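Local structure of MSM0271 protein (Mycobacterium smegmatis, 5SUH) at residues Pro167-Glu175 with Gly213-Arg223. The protein probably helps build the shell of a mycobacterial microcompartment as a trimeric, double-ringed tile of the tandem BMC-domain family. Residues are numbered along the deposited sequence; the frame is centred on the assembly and turned at random.
Sequences PGQSLLVYE and GGSTDEVTVAR
Ser170 meets the chain at Gly214 and Thr216 just where strand 208-214 turns into helix 216-232. Its backbone pairs with Gly214 as an antiparallel hydrogen-bonded pair: Ser170 N gives to Gly214 O at 2.9 Å, and Gly214 N returns a bond to Ser170 O at 3.1 Å. The alpha carbon of Gly213 adds a CA-H...O contact to that same Ser170 O. With OG beside its own backbone N (chi1 -66°), the serine side chain reaches the first turn of the helix, where Ser170 OG and Thr216 OG1 share a hydrogen bond of 2.7 Å. Beyond this polar end, along the strand, the interface is mainly apolar. Val219 sets its CG2 against Ser170 CB, while Val219 CB lies 4.0 Å from Leu172 CB. Leu172 has CG anti to its backbone N (chi1 162°), which turns both methyls toward the helix: the Leu172 and Arg223 side chains cross at about a right angle, with Leu172 CD1 against Arg223 CB and CG, and Leu172 CD2 lies 3.7 Å from Val219 O. Farther along, Arg223 CG touches the edge of the Tyr174 ring, near its plane, 3.9 Å from Tyr174 CE1. The phenol OH is held by Thr227, one turn on in the helix, and the ring also meets His142 on strand 138-145. In the second shell, Ser215 and Glu218 form a capping box: Glu218 N gives to Ser215 OG, and Ser215 N to Glu218 OE1 at 3.1 Å. The box fixes the start of the helix, with Thr216 in its first turn. The axes of strand 170-175 and helix 216-223 run nearly parallel, 15° apart and 7.9 Å at closest approach, so this part of the C-terminal helix lies lengthwise along the strand in the second BMC domain. Directional polar bonds thus set the register at the strand-helix junction, and apolar contacts, ending at the edge of the Tyr174 ring, carry the packing onward.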
loop_
_atom_site.group_PDB
_atom_site.type_symbol
_atom_site.label_atom_id
_atom_site.label_comp_id
_atom_site.label_asym_id
_atom_site.label_seq_id
_atom_site.Cartn_x
_atom_site.Cartn_y
_atom_site.Cartn_z
ATOM N N PRO A 167 6.261 -13.320 23.887
ATOM C CA PRO A 167 6.900 -12.755 25.097
ATOM C C PRO A 167 7.612 -13.847 25.888
ATOM O O PRO A 167 7.042 -14.931 25.997
ATOM C CB PRO A 167 5.725 -12.167 25.895
ATOM C CG PRO A 167 4.619 -11.949 24.880
ATOM C CD PRO A 167 4.809 -13.068 23.843
ATOM N N GLY A 168 8.839 -13.617 26.358
ATOM C CA GLY A 168 9.536 -14.650 27.113
ATOM C C GLY A 168 10.629 -15.361 26.335
ATOM O O GLY A 168 11.532 -15.984 26.899
ATOM N N GLN A 169 10.516 -15.311 25.017
ATOM C CA GLN A 169 11.543 -15.872 24.175
ATOM C C GLN A 169 12.792 -14.953 24.163
ATOM O O GLN A 169 12.706 -13.743 24.474
ATOM C CB GLN A 169 11.009 -16.060 22.762
ATOM C CG GLN A 169 10.000 -17.207 22.583
ATOM C CD GLN A 169 9.739 -17.464 21.099
ATOM O OE1 GLN A 169 9.095 -16.668 20.398
ATOM N NE2 GLN A 169 10.297 -18.565 20.602
ATOM N N SER A 170 13.939 -15.520 23.791
ATOM C CA SER A 170 15.135 -14.719 23.616
ATOM C C SER A 170 15.249 -14.282 22.142
ATOM O O SER A 170 14.880 -15.016 21.219
ATOM C CB SER A 170 16.374 -15.498 24.053
ATOM O OG SER A 170 16.345 -15.737 25.446
ATOM N N LEU A 171 15.749 -13.077 21.927
ATOM C CA LEU A 171 15.854 -12.523 20.582
ATOM C C LEU A 171 17.308 -12.229 20.173
ATOM O O LEU A 171 18.028 -11.530 20.895
ATOM C CB LEU A 171 15.034 -11.246 20.495
ATOM C CG LEU A 171 15.206 -10.395 19.251
ATOM C CD1 LEU A 171 14.608 -11.139 18.053
ATOM C CD2 LEU A 171 14.554 -9.036 19.490
ATOM N N LEU A 172 17.736 -12.773 19.030
ATOM C CA LEU A 172 19.036 -12.412 18.460
ATOM C C LEU A 172 18.878 -11.433 17.307
ATOM O O LEU A 172 18.099 -11.685 16.375
ATOM C CB LEU A 172 19.765 -13.648 17.958
ATOM C CG LEU A 172 20.919 -13.428 16.981
ATOM C CD1 LEU A 172 22.108 -12.710 17.631
ATOM C CD2 LEU A 172 21.331 -14.763 16.393
ATOM N N VAL A 173 19.600 -10.318 17.362
ATOM C CA VAL A 173 19.613 -9.405 16.216
ATOM C C VAL A 173 21.040 -9.379 15.686
ATOM O O VAL A 173 21.999 -9.409 16.469
ATOM C CB VAL A 173 19.120 -7.951 16.557
ATOM C CG1 VAL A 173 17.601 -7.910 16.800
ATOM C CG2 VAL A 173 19.873 -7.362 17.749
ATOM N N TYR A 174 21.178 -9.354 14.361
ATOM C CA TYR A 174 22.489 -9.386 13.713
ATOM C C TYR A 174 22.488 -8.492 12.470
ATOM O O TYR A 174 21.666 -8.666 11.543
ATOM C CB TYR A 174 22.848 -10.813 13.311
ATOM C CG TYR A 174 24.311 -11.157 13.391
ATOM C CD1 TYR A 174 24.755 -12.155 14.259
ATOM C CD2 TYR A 174 25.256 -10.515 12.582
ATOM C CE1 TYR A 174 26.110 -12.494 14.337
ATOM C CE2 TYR A 174 26.602 -10.845 12.659
ATOM C CZ TYR A 174 27.019 -11.847 13.539
ATOM O OH TYR A 174 28.352 -12.200 13.637
ATOM N N GLU A 175 23.403 -7.536 12.448
ATOM C CA GLU A 175 23.462 -6.593 11.355
ATOM C C GLU A 175 24.824 -6.643 10.655
ATOM O O GLU A 175 25.868 -6.628 11.315
ATOM C CB GLU A 175 23.158 -5.170 11.868
ATOM C CG GLU A 175 22.976 -4.145 10.735
ATOM C CD GLU A 175 22.509 -2.769 11.206
ATOM O OE1 GLU A 175 22.576 -2.463 12.420
ATOM O OE2 GLU A 175 22.055 -1.990 10.347
ATOM N N GLY A 213 14.354 -15.744 16.921
ATOM C CA GLY A 213 13.803 -16.032 18.238
ATOM C C GLY A 213 13.981 -17.488 18.630
ATOM O O GLY A 213 14.061 -18.359 17.766
ATOM N N GLY A 214 14.099 -17.753 19.928
ATOM C CA GLY A 214 14.229 -19.120 20.421
ATOM C C GLY A 214 14.617 -19.150 21.886
ATOM O O GLY A 214 14.569 -18.096 22.566
ATOM N N SER A 215 15.074 -20.310 22.366
ATOM C CA SER A 215 15.608 -20.384 23.734
ATOM C C SER A 215 16.972 -19.698 23.722
ATOM O O SER A 215 17.616 -19.605 22.660
ATOM C CB SER A 215 15.746 -21.819 24.192
ATOM O OG SER A 215 16.813 -22.462 23.505
ATOM N N THR A 216 17.451 -19.269 24.883
ATOM C CA THR A 216 18.737 -18.574 24.907
ATOM C C THR A 216 19.872 -19.430 24.366
ATOM O O THR A 216 20.827 -18.897 23.775
ATOM C CB THR A 216 19.121 -18.089 26.317
ATOM O OG1 THR A 216 18.082 -17.228 26.800
ATOM C CG2 THR A 216 20.496 -17.303 26.306
ATOM N N ASP A 217 19.746 -20.749 24.469
ATOM C CA ASP A 217 20.813 -21.593 23.957
ATOM C C ASP A 217 20.714 -21.743 22.432
ATOM O O ASP A 217 21.727 -21.597 21.772
ATOM C CB ASP A 217 20.776 -22.951 24.649
ATOM C CG ASP A 217 21.191 -22.847 26.095
ATOM O OD1 ASP A 217 21.852 -21.827 26.442
ATOM O OD2 ASP A 217 20.804 -23.730 26.890
ATOM N N GLU A 218 19.508 -21.887 21.868
ATOM C CA GLU A 218 19.339 -21.893 20.400
ATOM C C GLU A 218 19.893 -20.588 19.749
ATOM O O GLU A 218 20.675 -20.671 18.796
ATOM C CB GLU A 218 17.855 -22.048 20.016
ATOM C CG GLU A 218 17.285 -23.446 20.124
ATOM C CD GLU A 218 15.753 -23.501 19.922
ATOM O OE1 GLU A 218 15.063 -22.479 20.218
ATOM O OE2 GLU A 218 15.263 -24.576 19.457
ATOM N N VAL A 219 19.574 -19.403 20.300
ATOM C CA VAL A 219 19.997 -18.164 19.663
ATOM C C VAL A 219 21.493 -17.919 19.861
ATOM O O VAL A 219 22.111 -17.255 19.028
ATOM C CB VAL A 219 19.193 -16.915 20.168
ATOM C CG1 VAL A 219 17.726 -17.044 19.818
ATOM C CG2 VAL A 219 19.365 -16.656 21.667
ATOM N N THR A 220 22.073 -18.457 20.946
ATOM C CA THR A 220 23.515 -18.362 21.198
ATOM C C THR A 220 24.302 -19.287 20.260
ATOM O O THR A 220 25.366 -18.917 19.758
ATOM C CB THR A 220 23.858 -18.690 22.654
ATOM O OG1 THR A 220 23.263 -17.715 23.508
ATOM C CG2 THR A 220 25.358 -18.684 22.895
ATOM N N VAL A 221 23.773 -20.483 20.016
ATOM C CA VAL A 221 24.391 -21.403 19.071
ATOM C C VAL A 221 24.380 -20.828 17.652
ATOM O O VAL A 221 25.365 -20.958 16.909
ATOM C CB VAL A 221 23.686 -22.762 19.109
ATOM C CG1 VAL A 221 24.121 -23.681 17.941
ATOM C CG2 VAL A 221 23.991 -23.432 20.420
ATOM N N ALA A 222 23.280 -20.174 17.281
ATOM C CA ALA A 222 23.174 -19.569 15.946
ATOM C C ALA A 222 24.133 -18.396 15.799
ATOM O O ALA A 222 24.866 -18.324 14.811
ATOM C CB ALA A 222 21.781 -19.149 15.665
ATOM N N ARG A 223 24.184 -17.510 16.797
ATOM C CA ARG A 223 25.075 -16.357 16.688
ATOM C C ARG A 223 26.557 -16.770 16.521
ATOM O O ARG A 223 27.273 -16.212 15.666
ATOM C CB ARG A 223 24.965 -15.443 17.903
ATOM C CG ARG A 223 25.948 -14.259 17.802
ATOM C CD ARG A 223 26.283 -13.691 19.134
ATOM N NE ARG A 223 26.943 -14.738 19.921
ATOM C CZ ARG A 223 27.113 -14.693 21.245
ATOM N NH1 ARG A 223 27.709 -15.707 21.858
ATOM N NH2 ARG A 223 26.655 -13.664 21.966
#